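Local atomic coordinates of glucokinase (Enterococcus faecalis, PDB entry 2QM1), a protein that probably phosphorylates glucose at the expense of ATP, as a glucokinase of the ROK family, and binds zinc and magnesium ions. Residues N262-V267 and K300-E305; L257-N262 and P293-S298; P111-N116 and L320-E325; G74-V79 and Y90-T95; I11-T16 and I35-L40. One frame throughout, in Å; residues are numbered along the deposited sequence.

Contact 1: N262-V267 and K300-E305; sequences NPDSVV and KIKLAE
Asp-264 and Val-266 are joined to Lys-300 and Lys-302 mainly through backbone hydrogen bonds. Lys-300 N donates to Asp-264 O at 3.0 Å. Val-266 uses both of its backbone groups: its N donates to Lys-300 O at 3.0 Å. Its O accepts from Lys-302 N at 2.9 Å, in a nearly straight bond (171° at the hydrogen). A C-H...O contact adds to these, with Ser-265 CA 3.2 Å from Lys-300 O. This alternation is that of parallel strands. Strand 265-269 and strand 300-303 are neighbours in a mixed sheet of order 3-2-1-4-5, as in the actin-like ATPase fold of the family. The chain passes between them through helix 277-289, making a beta-alpha-beta crossover. Strand 300-303 is the outermost strand within this chain, and strand 137-142 flanks the other side of 265-269.

Apolar contacts lie on both faces. Val-266 and Ile-301 point the same way, side by side, and Ile-301 CD1 bends back to 3.7 Å from Val-266 CB. Ile-301 also packs on Phe-287 of helix 277-289. On the opposite face Val-267 extends CG1 anti to its backbone N (chi1 -179°), which places it 3.5 Å from Ala-304 CA, just past the strand end.

Charged contacts gather round Asp-264. The Lys-300 chain is bent at chi3 and chi4, and its NZ makes a long salt bridge of 3.9 Å to Asp-264 OD2. Lys-302 lies extended across Ser-265. A water that donates to Asp-264 OD1 at 2.8 Å accepts from Lys-302 NZ, which also bonds Ala-130 O. The water-to-NZ distance is unusually short and doubtful.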
# COMPACT_ATOMS: atom_id res chain seq x y z
N ASN B 262 3.71 -4.81 -4.32
CA ASN B 262 4.32 -6.04 -4.79
C ASN B 262 3.93 -7.30 -3.99
O ASN B 262 4.78 -8.06 -3.59
CB ASN B 262 5.86 -5.93 -4.77
CG ASN B 262 6.53 -7.09 -5.51
OD1 ASN B 262 5.93 -7.73 -6.41
ND2 ASN B 262 7.75 -7.36 -5.15
N PRO B 263 2.64 -7.55 -3.77
CA PRO B 263 2.28 -8.68 -2.88
C PRO B 263 2.51 -10.00 -3.57
O PRO B 263 2.68 -10.05 -4.76
CB PRO B 263 0.76 -8.46 -2.66
CG PRO B 263 0.33 -7.90 -4.00
CD PRO B 263 1.45 -6.93 -4.37
N ASP B 264 2.55 -11.10 -2.84
CA ASP B 264 2.75 -12.39 -3.54
C ASP B 264 1.53 -12.63 -4.44
O ASP B 264 1.64 -13.12 -5.57
CB ASP B 264 2.95 -13.53 -2.57
CG ASP B 264 3.00 -14.89 -3.26
OD1 ASP B 264 2.16 -15.75 -2.92
OD2 ASP B 264 3.85 -15.08 -4.16
N SER B 265 0.38 -12.23 -3.92
CA SER B 265 -0.84 -12.30 -4.71
C SER B 265 -1.88 -11.21 -4.36
O SER B 265 -1.89 -10.68 -3.24
CB SER B 265 -1.48 -13.70 -4.57
OG SER B 265 -2.04 -13.89 -3.29
N VAL B 266 -2.68 -10.88 -5.35
CA VAL B 266 -3.98 -10.18 -5.22
C VAL B 266 -5.08 -11.23 -5.37
O VAL B 266 -5.19 -11.89 -6.42
CB VAL B 266 -4.08 -9.05 -6.27
CG1 VAL B 266 -5.46 -8.33 -6.29
CG2 VAL B 266 -2.90 -8.04 -6.04
N VAL B 267 -5.86 -11.42 -4.32
CA VAL B 267 -6.96 -12.41 -4.32
C VAL B 267 -8.30 -11.70 -4.54
O VAL B 267 -8.65 -10.80 -3.79
CB VAL B 267 -6.98 -13.21 -2.99
CG1 VAL B 267 -8.12 -14.26 -2.99
CG2 VAL B 267 -5.61 -13.86 -2.74
N LYS B 300 0.88 -12.42 -8.38
CA LYS B 300 -0.08 -13.28 -9.10
C LYS B 300 -1.51 -12.85 -8.87
O LYS B 300 -1.86 -12.45 -7.75
CB LYS B 300 0.11 -14.74 -8.70
CG LYS B 300 1.52 -15.26 -9.05
CD LYS B 300 1.76 -16.68 -8.53
CE LYS B 300 2.27 -16.66 -7.09
NZ LYS B 300 3.33 -17.71 -6.99
N ILE B 301 -2.33 -12.93 -9.92
CA ILE B 301 -3.78 -12.63 -9.80
C ILE B 301 -4.57 -13.94 -9.54
O ILE B 301 -4.60 -14.84 -10.39
CB ILE B 301 -4.34 -11.85 -11.02
CG1 ILE B 301 -3.61 -10.50 -11.24
CG2 ILE B 301 -5.85 -11.59 -10.86
CD1 ILE B 301 -3.37 -9.61 -9.88
N LYS B 302 -5.18 -14.04 -8.36
CA LYS B 302 -5.84 -15.26 -7.90
C LYS B 302 -7.33 -15.04 -7.63
O LYS B 302 -7.77 -13.89 -7.45
CB LYS B 302 -5.13 -15.79 -6.63
CG LYS B 302 -3.63 -16.05 -6.80
CD LYS B 302 -3.16 -16.95 -5.65
CE LYS B 302 -1.68 -17.33 -5.82
NZ LYS B 302 -1.14 -17.98 -4.56
N LEU B 303 -8.11 -16.14 -7.66
CA LEU B 303 -9.49 -16.16 -7.17
C LEU B 303 -9.56 -16.60 -5.71
O LEU B 303 -8.71 -17.39 -5.25
CB LEU B 303 -10.31 -17.12 -7.99
CG LEU B 303 -10.62 -16.78 -9.43
CD1 LEU B 303 -11.11 -18.08 -10.07
CD2 LEU B 303 -11.67 -15.67 -9.51
N ALA B 304 -10.53 -16.10 -4.95
CA ALA B 304 -10.68 -16.51 -3.54
C ALA B 304 -11.05 -17.99 -3.53
O ALA B 304 -11.78 -18.44 -4.42
CB ALA B 304 -11.79 -15.74 -2.89
N GLU B 305 -10.58 -18.75 -2.53
CA GLU B 305 -10.98 -20.17 -2.45
C GLU B 305 -12.08 -20.50 -1.43
O GLU B 305 -12.73 -21.53 -1.55
CB GLU B 305 -9.74 -21.07 -2.29
CG GLU B 305 -8.74 -20.97 -3.47
CD GLU B 305 -7.31 -21.44 -3.16
OE1 GLU B 305 -7.09 -22.06 -2.09
OE2 GLU B 305 -6.39 -21.23 -4.02
O HOH W 1 1.34 -18.10 -4.30

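Contact 2: L257-N262 and P293-S298; sequences LGNTLN and PQVRNS
Val-295 points its side chain toward the last turn of helix 237-261, where Gly-258 offers only backbone. Both methyls rest against the Gly-258 carbonyl from one side. CG1 is anti to the Val-295 backbone N (chi1 169°) and comes to 3.6 Å from Gly-258 C. CG2 comes to 3.5 Å from Gly-258 O. With no side chain at Gly-258, the isopropyl group can sit directly on the helix. The carbonyl beneath it is not left without a donor: Asn-262 N gives a hydrogen bond to Gly-258 O at 2.7 Å.

Asn-262 lies just past the helix end, with positive phi. Its side chain slides past Val-295 in the opposite direction, and its amide reaches the neighbourhood of Ser-298. Ser-298 turns OG between its own backbone N and carbonyl carbon (chi1 57°). From there OG donates to Gln-294 O at 2.6 Å, in the carbonyl plane. This bond spans the end of the short helix 293-296.

Asn-259 lies along the other flank of Val-295, and its OD1 is 4.2 Å from Val-295 CB. Its amide is engaged by the chain leading into helix 293-296. OD1 accepts from Phe-292 N, and ND2 donates to Phe-290 O.

The contact thus joins the end of the long helix 237-261 to the short helix that precedes strand 300-303. Leu-257 and Leu-261 of the long helix point elsewhere and pack on Ile-138 of strand 137-142. The same helix end lies at the dimer interface: Thr-260 packs on Ile-150 of the second subunit, and Asn-259 on His-169 of the second subunit.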
# COMPACT_ATOMS: atom_id res chain seq x y z
N LEU B 257 -1.73 -1.25 -7.16
CA LEU B 257 -1.43 -1.96 -5.92
C LEU B 257 -0.21 -2.89 -6.06
O LEU B 257 0.63 -3.00 -5.14
CB LEU B 257 -2.65 -2.78 -5.48
CG LEU B 257 -3.86 -1.99 -4.96
CD1 LEU B 257 -5.02 -2.95 -4.78
CD2 LEU B 257 -3.56 -1.41 -3.65
N GLY B 258 -0.09 -3.58 -7.19
CA GLY B 258 1.10 -4.37 -7.39
C GLY B 258 2.36 -3.52 -7.48
O GLY B 258 3.40 -3.84 -6.84
N ASN B 259 2.29 -2.44 -8.26
CA ASN B 259 3.41 -1.51 -8.40
C ASN B 259 3.89 -0.89 -7.08
O ASN B 259 5.06 -0.60 -6.91
CB ASN B 259 3.04 -0.39 -9.34
CG ASN B 259 2.86 -0.85 -10.80
OD1 ASN B 259 3.54 -1.78 -11.27
ND2 ASN B 259 1.90 -0.24 -11.49
N THR B 260 2.99 -0.68 -6.15
CA THR B 260 3.30 -0.00 -4.87
C THR B 260 3.67 -1.01 -3.78
O THR B 260 4.50 -0.69 -2.92
CB THR B 260 2.05 0.70 -4.35
OG1 THR B 260 1.69 1.71 -5.28
CG2 THR B 260 2.29 1.34 -2.95
N LEU B 261 3.00 -2.17 -3.78
CA LEU B 261 3.07 -3.13 -2.66
C LEU B 261 3.72 -4.48 -3.03
O LEU B 261 4.18 -5.20 -2.16
CB LEU B 261 1.67 -3.38 -2.12
CG LEU B 261 1.04 -2.20 -1.35
CD1 LEU B 261 -0.48 -2.29 -1.13
CD2 LEU B 261 1.79 -2.05 -0.04
N ASN B 262 3.71 -4.81 -4.32
CA ASN B 262 4.32 -6.04 -4.79
C ASN B 262 3.93 -7.30 -3.99
O ASN B 262 4.78 -8.06 -3.59
CB ASN B 262 5.86 -5.93 -4.77
CG ASN B 262 6.53 -7.09 -5.51
OD1 ASN B 262 5.93 -7.73 -6.41
ND2 ASN B 262 7.75 -7.36 -5.15
N PRO B 293 8.00 -4.54 -15.05
CA PRO B 293 8.45 -5.94 -15.18
C PRO B 293 8.68 -6.77 -13.90
O PRO B 293 8.24 -7.90 -13.82
CB PRO B 293 9.76 -5.79 -15.93
CG PRO B 293 9.48 -4.60 -16.87
CD PRO B 293 8.79 -3.64 -15.92
N GLN B 294 9.37 -6.21 -12.92
CA GLN B 294 9.65 -6.96 -11.72
C GLN B 294 8.34 -7.36 -10.99
O GLN B 294 8.26 -8.41 -10.35
CB GLN B 294 10.64 -6.16 -10.85
CG GLN B 294 12.04 -5.96 -11.50
CD GLN B 294 12.24 -4.65 -12.32
OE1 GLN B 294 11.32 -4.13 -12.98
NE2 GLN B 294 13.48 -4.14 -12.29
N VAL B 295 7.29 -6.53 -11.12
CA VAL B 295 6.01 -6.83 -10.51
C VAL B 295 5.21 -7.82 -11.36
O VAL B 295 4.57 -8.73 -10.85
CB VAL B 295 5.19 -5.54 -10.19
CG1 VAL B 295 3.72 -5.90 -9.81
CG2 VAL B 295 5.93 -4.68 -9.09
N ARG B 296 5.28 -7.64 -12.67
CA ARG B 296 4.62 -8.54 -13.64
C ARG B 296 5.02 -9.98 -13.45
O ARG B 296 4.21 -10.89 -13.64
CB ARG B 296 5.12 -8.24 -15.04
CG ARG B 296 4.71 -6.97 -15.60
CD ARG B 296 5.41 -6.88 -16.89
NE ARG B 296 4.42 -6.69 -17.90
CZ ARG B 296 4.44 -7.21 -19.11
NH1 ARG B 296 5.40 -8.01 -19.50
NH2 ARG B 296 3.43 -6.92 -19.89
N ASN B 297 6.29 -10.19 -13.15
CA ASN B 297 6.88 -11.51 -13.17
C ASN B 297 6.84 -12.09 -11.78
O ASN B 297 7.43 -13.15 -11.53
CB ASN B 297 8.31 -11.42 -13.65
CG ASN B 297 8.42 -10.94 -15.12
OD1 ASN B 297 9.32 -10.19 -15.48
ND2 ASN B 297 7.50 -11.35 -15.93
N SER B 298 6.19 -11.39 -10.85
CA SER B 298 6.15 -11.92 -9.48
C SER B 298 4.73 -11.96 -8.83
O SER B 298 4.31 -13.01 -8.37
CB SER B 298 7.18 -11.21 -8.59
OG SER B 298 6.99 -9.80 -8.57

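Contact 3: P111-N116 and L320-E325; sequences PFALDN and LQFSKE
The outermost strand of the N-terminal five-stranded sheet, 112-116, meets the C-terminal tail here, with Pro-111 and Ala-113 against Phe-322. The sheet has the order 3-2-1-4-5 expected of the actin-like ATPase fold. The 3-10 turn 320-322 follows helix 310-318 and brings the end of the chain back to this sheet.

Phe-322 is the main group. Pro-111 CB sits over the centre of its ring in a CH-pi contact, 3.5 Å from the centroid and 11° off the ring normal. Gln-321 CG covers the opposite face, 3.7 Å above the ring plane, so the phenyl is held between two aliphatic groups. Farther along the ring, Phe-322 CZ approaches Phe-112 O obliquely at 3.6 Å. Ala-113 CB is 4.1 Å from Phe-322 CE1. The amide end of Gln-321 also reaches Ala-113 CB.

At its far end the strand leads into the magnesium site, where Asn-116 takes part and is the N-cap residue of helix 117-128. Asp-115 OD1 accepts from Asn-116 N at 2.7 Å on its anti lone pair, and also from Asn-119 ND2. Asp-115 OD2 bonds His-158 NE2.

In the tail, Leu-320 O accepts from Ser-323 N at 3.2 Å and from Ser-323 OG at 2.9 Å, both from the same face of its plane.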
# COMPACT_ATOMS: atom_id res chain seq x y z
N PRO B 111 -11.99 -13.41 25.84
CA PRO B 111 -11.26 -12.33 25.15
C PRO B 111 -11.77 -12.10 23.71
O PRO B 111 -12.14 -13.06 23.02
CB PRO B 111 -9.79 -12.79 25.18
CG PRO B 111 -9.86 -14.23 25.40
CD PRO B 111 -11.10 -14.52 26.21
N PHE B 112 -11.80 -10.84 23.30
CA PHE B 112 -12.47 -10.40 22.08
C PHE B 112 -11.56 -9.50 21.25
O PHE B 112 -10.86 -8.66 21.82
CB PHE B 112 -13.78 -9.65 22.47
CG PHE B 112 -14.54 -9.10 21.30
CD1 PHE B 112 -14.33 -7.80 20.88
CD2 PHE B 112 -15.39 -9.91 20.57
CE1 PHE B 112 -15.01 -7.30 19.80
CE2 PHE B 112 -16.09 -9.41 19.49
CZ PHE B 112 -15.89 -8.10 19.11
N ALA B 113 -11.57 -9.67 19.92
CA ALA B 113 -10.86 -8.80 19.03
C ALA B 113 -11.76 -8.52 17.84
O ALA B 113 -12.62 -9.32 17.49
CB ALA B 113 -9.54 -9.44 18.56
N LEU B 114 -11.63 -7.35 17.24
CA LEU B 114 -12.45 -7.12 16.07
C LEU B 114 -11.68 -6.37 15.02
O LEU B 114 -10.67 -5.72 15.30
CB LEU B 114 -13.76 -6.37 16.42
CG LEU B 114 -13.74 -4.84 16.56
CD1 LEU B 114 -15.07 -4.35 17.03
CD2 LEU B 114 -12.62 -4.35 17.47
N ASP B 115 -12.19 -6.46 13.81
CA ASP B 115 -11.53 -5.80 12.69
C ASP B 115 -12.55 -5.48 11.61
O ASP B 115 -13.69 -5.84 11.72
CB ASP B 115 -10.27 -6.56 12.17
CG ASP B 115 -9.18 -5.61 11.61
OD1 ASP B 115 -9.49 -4.62 10.85
OD2 ASP B 115 -8.00 -5.85 11.97
N ASN B 116 -12.13 -4.73 10.62
CA ASN B 116 -13.00 -4.42 9.49
C ASN B 116 -13.37 -5.71 8.74
O ASN B 116 -12.59 -6.65 8.70
CB ASN B 116 -12.29 -3.45 8.58
CG ASN B 116 -12.91 -3.37 7.25
OD1 ASN B 116 -13.91 -2.68 7.07
ND2 ASN B 116 -12.41 -4.14 6.33
N LEU B 320 -6.57 -15.91 17.86
CA LEU B 320 -5.32 -16.61 18.17
C LEU B 320 -4.28 -15.79 18.95
O LEU B 320 -3.35 -16.37 19.56
CB LEU B 320 -4.70 -17.16 16.91
CG LEU B 320 -5.49 -18.32 16.26
CD1 LEU B 320 -5.01 -18.47 14.81
CD2 LEU B 320 -5.25 -19.63 17.01
N GLN B 321 -4.44 -14.47 18.93
CA GLN B 321 -3.54 -13.62 19.71
C GLN B 321 -3.66 -13.86 21.19
O GLN B 321 -2.74 -13.51 21.94
CB GLN B 321 -3.82 -12.14 19.42
CG GLN B 321 -5.25 -11.78 19.61
CD GLN B 321 -5.53 -10.33 19.39
OE1 GLN B 321 -6.25 -9.96 18.46
NE2 GLN B 321 -4.97 -9.49 20.24
N PHE B 322 -4.77 -14.49 21.61
CA PHE B 322 -5.02 -14.81 23.03
C PHE B 322 -4.56 -16.17 23.53
O PHE B 322 -4.78 -16.45 24.68
CB PHE B 322 -6.51 -14.63 23.36
CG PHE B 322 -7.03 -13.28 22.99
CD1 PHE B 322 -8.03 -13.14 22.02
CD2 PHE B 322 -6.48 -12.13 23.57
CE1 PHE B 322 -8.50 -11.87 21.66
CE2 PHE B 322 -6.95 -10.86 23.21
CZ PHE B 322 -7.94 -10.74 22.26
N SER B 323 -3.95 -17.00 22.68
CA SER B 323 -3.55 -18.35 23.13
C SER B 323 -2.53 -18.29 24.27
O SER B 323 -1.70 -17.37 24.32
CB SER B 323 -2.91 -19.18 22.02
OG SER B 323 -3.49 -18.96 20.77
N LYS B 324 -2.59 -19.25 25.18
CA LYS B 324 -1.56 -19.40 26.20
C LYS B 324 -0.29 -19.73 25.39
O LYS B 324 -0.31 -20.54 24.48
CB LYS B 324 -1.94 -20.50 27.18
CG LYS B 324 -1.12 -20.62 28.47
CD LYS B 324 -1.73 -19.83 29.62
CE LYS B 324 -1.21 -20.30 31.02
NZ LYS B 324 -1.51 -21.76 31.34
N GLU B 325 0.81 -19.08 25.65
CA GLU B 325 2.00 -19.48 24.90
C GLU B 325 2.82 -20.40 25.78
O GLU B 325 2.27 -21.15 26.58
CB GLU B 325 2.80 -18.27 24.40
CG GLU B 325 4.24 -18.57 23.96
CD GLU B 325 4.35 -18.97 22.48
OE1 GLU B 325 4.85 -18.14 21.68
OE2 GLU B 325 3.95 -20.11 22.14

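Contact 4: G74-V79 and Y90-T95; sequences GTPGSV and YNLNWT
Pro-76 packs against Asn-91 and Leu-92, and its ring can be followed atom by atom. CB starts the contact, 3.8 Å from Asn-91 ND2. CG comes next and touches both partners, 4.0 Å from Asn-91 ND2 and 4.1 Å from Leu-92 CD1. CD, where the ring returns to the backbone N, is 4.0 Å from Leu-92 CD1. Both partner side chains cross the proline ring at about a right angle. Asn-91 folds its CG between the backbone N and the carbonyl carbon (chi1 55°), which lays the amide beside Pro-76 CB.

Leu-92 CD1 serves a second group. It stands 3.7 Å above the plane of the Trp-94 ring, towards the rim. Trp-94 in turn reaches Thr-75, with CZ3 3.8 Å from Thr-75 OG1 in an oblique approach. That hydroxyl is already committed. It is anti to the Thr-75 backbone N (chi1 176°) and donates to Pro-76 O at 2.8 Å, on a lone pair in the carbonyl plane. The bond links the Thr-75 side chain to the next residue's carbonyl, where the chain leaves the strand. Trp-94 NE1 bonds Gly-43 O. No hydrogen bond crosses the contact.

The packing joins the C-terminal end of strand 68-75, between strands 7-13 and 112-116, to the loop before helix 100-108. Asn-116 of the magnesium site is near, its side chain about 6 Å from that of Thr-75. Leu-13 of strand 7-13 touches Thr-75, Pro-76, Leu-92 and Trp-94. Ile-46 of helix 46-60 packs on Leu-92 and Trp-94.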
# COMPACT_ATOMS: atom_id res chain seq x y z
N GLY B 74 -15.50 -9.56 12.47
CA GLY B 74 -15.43 -8.60 11.41
C GLY B 74 -16.70 -7.75 11.36
O GLY B 74 -17.79 -8.26 11.57
N THR B 75 -16.55 -6.45 11.12
CA THR B 75 -17.65 -5.51 11.13
C THR B 75 -17.50 -4.52 9.98
O THR B 75 -16.37 -4.15 9.63
CB THR B 75 -17.69 -4.69 12.45
OG1 THR B 75 -18.75 -3.70 12.38
CG2 THR B 75 -16.37 -3.98 12.66
N PRO B 76 -18.62 -4.07 9.43
CA PRO B 76 -18.59 -2.93 8.51
C PRO B 76 -18.04 -1.72 9.26
O PRO B 76 -18.13 -1.66 10.49
CB PRO B 76 -20.07 -2.71 8.18
CG PRO B 76 -20.72 -4.00 8.48
CD PRO B 76 -19.99 -4.53 9.66
N GLY B 77 -17.44 -0.79 8.51
CA GLY B 77 -16.88 0.47 9.02
C GLY B 77 -15.41 0.41 9.37
O GLY B 77 -14.73 -0.56 9.08
N SER B 78 -14.91 1.44 10.06
CA SER B 78 -13.49 1.43 10.36
C SER B 78 -13.21 1.18 11.85
O SER B 78 -13.96 1.60 12.74
CB SER B 78 -12.79 2.64 9.76
OG SER B 78 -12.40 3.56 10.73
N VAL B 79 -12.16 0.44 12.12
CA VAL B 79 -11.95 -0.08 13.46
C VAL B 79 -10.65 0.45 14.02
O VAL B 79 -9.62 0.33 13.39
CB VAL B 79 -11.99 -1.67 13.47
CG1 VAL B 79 -11.63 -2.23 14.86
CG2 VAL B 79 -13.39 -2.18 13.03
N TYR B 90 -22.28 3.29 8.74
CA TYR B 90 -23.54 4.03 8.55
C TYR B 90 -24.68 3.11 8.14
O TYR B 90 -25.80 3.29 8.62
CB TYR B 90 -23.37 5.24 7.58
CG TYR B 90 -23.51 6.63 8.23
CD1 TYR B 90 -22.72 7.01 9.34
CD2 TYR B 90 -24.41 7.57 7.71
CE1 TYR B 90 -22.84 8.30 9.94
CE2 TYR B 90 -24.56 8.88 8.29
CZ TYR B 90 -23.77 9.24 9.40
OH TYR B 90 -23.93 10.51 9.95
N ASN B 91 -24.37 2.10 7.33
CA ASN B 91 -25.33 1.07 6.91
C ASN B 91 -25.96 0.30 8.06
O ASN B 91 -26.98 -0.37 7.88
CB ASN B 91 -24.69 0.09 5.91
CG ASN B 91 -23.41 -0.56 6.44
OD1 ASN B 91 -22.48 0.11 6.89
ND2 ASN B 91 -23.35 -1.89 6.35
N LEU B 92 -25.36 0.40 9.24
CA LEU B 92 -25.85 -0.28 10.42
C LEU B 92 -26.68 0.66 11.28
O LEU B 92 -27.32 0.22 12.23
CB LEU B 92 -24.67 -0.85 11.24
CG LEU B 92 -23.95 -2.09 10.69
CD1 LEU B 92 -22.86 -2.60 11.66
CD2 LEU B 92 -24.93 -3.23 10.33
N ASN B 93 -26.69 1.94 10.91
CA ASN B 93 -27.28 3.01 11.71
C ASN B 93 -26.45 3.37 12.94
O ASN B 93 -26.94 4.05 13.83
CB ASN B 93 -28.73 2.67 12.18
CG ASN B 93 -29.78 2.72 11.06
OD1 ASN B 93 -29.64 3.50 10.10
ND2 ASN B 93 -30.85 1.92 11.21
N TRP B 94 -25.22 2.90 13.03
CA TRP B 94 -24.30 3.40 14.05
C TRP B 94 -23.80 4.76 13.59
O TRP B 94 -23.00 4.83 12.69
CB TRP B 94 -23.13 2.45 14.27
CG TRP B 94 -23.53 1.12 14.85
CD1 TRP B 94 -24.73 0.81 15.42
CD2 TRP B 94 -22.74 -0.06 14.92
NE1 TRP B 94 -24.74 -0.50 15.83
CE2 TRP B 94 -23.53 -1.06 15.54
CE3 TRP B 94 -21.43 -0.38 14.52
CZ2 TRP B 94 -23.05 -2.35 15.78
CZ3 TRP B 94 -20.96 -1.66 14.75
CH2 TRP B 94 -21.78 -2.64 15.37
N THR B 95 -24.29 5.85 14.18
CA THR B 95 -23.82 7.17 13.77
C THR B 95 -22.79 7.72 14.75
O THR B 95 -22.16 8.77 14.55
CB THR B 95 -25.00 8.14 13.60
OG1 THR B 95 -25.76 8.16 14.81
CG2 THR B 95 -25.87 7.69 12.43

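Contact 5: I11-T16 and I35-L40; sequences IDLGGT and IETNIL
Thr-37 fastens the loop Gly-14 to Thr-16 with two hydrogen bonds. Its OG1 donates to Gly-14 O at 2.7 Å, tilted 29° from the carbonyl plane. Its backbone N donates to Thr-16 O at 2.9 Å. This N-H stands well above the carbonyl plane, 57° out of it. Thr-16 O also receives a C-H...O contact from Glu-36 CA at 3.6 Å. The closest atom to Gly-15 O across the contact is a carbon, Thr-37 CB at 3.6 Å; Ile-39 CG2 lies at 4.0 Å.

OG1 of Thr-37 lies beside its backbone N (chi1 -47°). CG2, anti to that N, lies 3.4 Å from Gly-14 O and also touches Leu-13 CD1 at 4.0 Å. Beyond it, Asn-38 OD1 accepts from Leu-40 N at 3.3 Å, an Asx turn. Ile-39 O probably accepts from Asn-93 ND2.

The sequence Asp-12 to Thr-16 fits the DxGGT motif, which in ROK kinases belongs to the ATP phosphate-binding loop. A role in nucleotide binding is therefore probable. The loop joins strand 7-13 to strand 17-24, and Thr-37 follows strand 29-36. Thr-37 and Leu-13 both pack on Ile-18 of the intervening strand, and Leu-13 also touches Ile-46 of helix 46-60.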
# COMPACT_ATOMS: atom_id res chain seq x y z
N ILE B 11 -17.07 -14.15 14.13
CA ILE B 11 -18.33 -13.47 13.85
C ILE B 11 -18.13 -12.68 12.58
O ILE B 11 -17.16 -11.91 12.45
CB ILE B 11 -18.77 -12.53 14.99
CG1 ILE B 11 -18.93 -13.34 16.29
CG2 ILE B 11 -20.07 -11.75 14.57
CD1 ILE B 11 -18.65 -12.55 17.66
N ASP B 12 -19.06 -12.86 11.65
CA ASP B 12 -19.10 -12.12 10.42
C ASP B 12 -20.38 -11.24 10.40
O ASP B 12 -21.47 -11.67 9.99
CB ASP B 12 -18.96 -13.10 9.25
CG ASP B 12 -19.04 -12.44 7.91
OD1 ASP B 12 -19.22 -11.21 7.88
OD2 ASP B 12 -18.95 -13.16 6.87
N LEU B 13 -20.22 -10.00 10.85
CA LEU B 13 -21.33 -9.04 11.01
C LEU B 13 -21.56 -8.31 9.69
O LEU B 13 -20.74 -7.48 9.29
CB LEU B 13 -20.99 -8.01 12.12
CG LEU B 13 -21.90 -6.77 12.22
CD1 LEU B 13 -23.39 -7.13 12.42
CD2 LEU B 13 -21.47 -5.66 13.27
N GLY B 14 -22.68 -8.62 9.01
CA GLY B 14 -23.01 -7.95 7.74
C GLY B 14 -24.27 -7.11 7.82
O GLY B 14 -25.02 -7.23 8.78
N GLY B 15 -24.53 -6.27 6.82
CA GLY B 15 -25.71 -5.37 6.88
C GLY B 15 -27.08 -6.05 7.01
O GLY B 15 -28.04 -5.46 7.54
N THR B 16 -27.15 -7.29 6.54
CA THR B 16 -28.40 -8.09 6.54
C THR B 16 -28.40 -9.31 7.46
O THR B 16 -29.45 -9.65 8.04
CB THR B 16 -28.68 -8.66 5.14
OG1 THR B 16 -28.08 -7.81 4.15
CG2 THR B 16 -30.13 -8.74 4.90
N ILE B 35 -28.04 -15.17 12.24
CA ILE B 35 -29.28 -14.45 12.55
C ILE B 35 -29.37 -13.23 11.64
O ILE B 35 -28.37 -12.84 11.01
CB ILE B 35 -29.35 -13.95 14.03
CG1 ILE B 35 -28.30 -12.81 14.26
CG2 ILE B 35 -29.24 -15.14 15.03
CD1 ILE B 35 -27.93 -12.49 15.67
N GLU B 36 -30.55 -12.61 11.59
CA GLU B 36 -30.74 -11.33 10.90
C GLU B 36 -30.02 -10.22 11.64
O GLU B 36 -29.88 -10.25 12.86
CB GLU B 36 -32.23 -10.94 10.78
CG GLU B 36 -33.16 -12.07 10.38
CD GLU B 36 -34.61 -11.61 10.07
OE1 GLU B 36 -35.36 -11.24 11.02
OE2 GLU B 36 -34.98 -11.64 8.86
N THR B 37 -29.63 -9.20 10.90
CA THR B 37 -29.04 -8.03 11.51
C THR B 37 -30.20 -7.06 11.75
O THR B 37 -30.80 -6.60 10.79
CB THR B 37 -27.98 -7.42 10.56
OG1 THR B 37 -27.11 -8.46 10.06
CG2 THR B 37 -27.14 -6.33 11.27
N ASN B 38 -30.53 -6.80 13.02
CA ASN B 38 -31.53 -5.78 13.39
C ASN B 38 -30.91 -4.39 13.45
O ASN B 38 -30.20 -4.07 14.40
CB ASN B 38 -32.17 -6.14 14.75
CG ASN B 38 -33.36 -5.24 15.11
OD1 ASN B 38 -33.80 -4.44 14.31
ND2 ASN B 38 -33.85 -5.37 16.32
N ILE B 39 -31.19 -3.56 12.45
CA ILE B 39 -30.64 -2.20 12.38
C ILE B 39 -31.55 -1.07 12.95
O ILE B 39 -31.17 0.13 12.94
CB ILE B 39 -30.14 -1.83 10.94
CG1 ILE B 39 -31.31 -1.63 9.96
CG2 ILE B 39 -29.12 -2.87 10.41
CD1 ILE B 39 -31.06 -0.57 8.91
N LEU B 40 -32.71 -1.47 13.47
CA LEU B 40 -33.71 -0.56 14.01
C LEU B 40 -33.24 0.09 15.30
O LEU B 40 -32.50 -0.52 16.07
CB LEU B 40 -35.02 -1.32 14.28
CG LEU B 40 -35.90 -1.81 13.12
CD1 LEU B 40 -36.85 -2.86 13.65
CD2 LEU B 40 -36.68 -0.68 12.45

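The contacts fall into two groups. Contacts 3, 4 and 5 share the N-terminal sheet. Contacts 4 and 5 have centres 11 Å apart and are joined by Gly-74 N to Ile-11 O (2.9 Å), a probable backbone hydrogen bond. Asp-115 O and Thr-75 N (3.0 Å) link contacts 3 and 4. Contacts 1 and 2 belong to the other sheet; they share Asn-262, lie 12 Å apart between centres, and both touch the second subunit. The bound magnesium ion lies between the groups, about 10 Å from the side chain of Thr-75 and about 13 Å from that of Val-267. Contact 3 carries Asn-116 of its site, about 6 Å from Thr-75 (side chains).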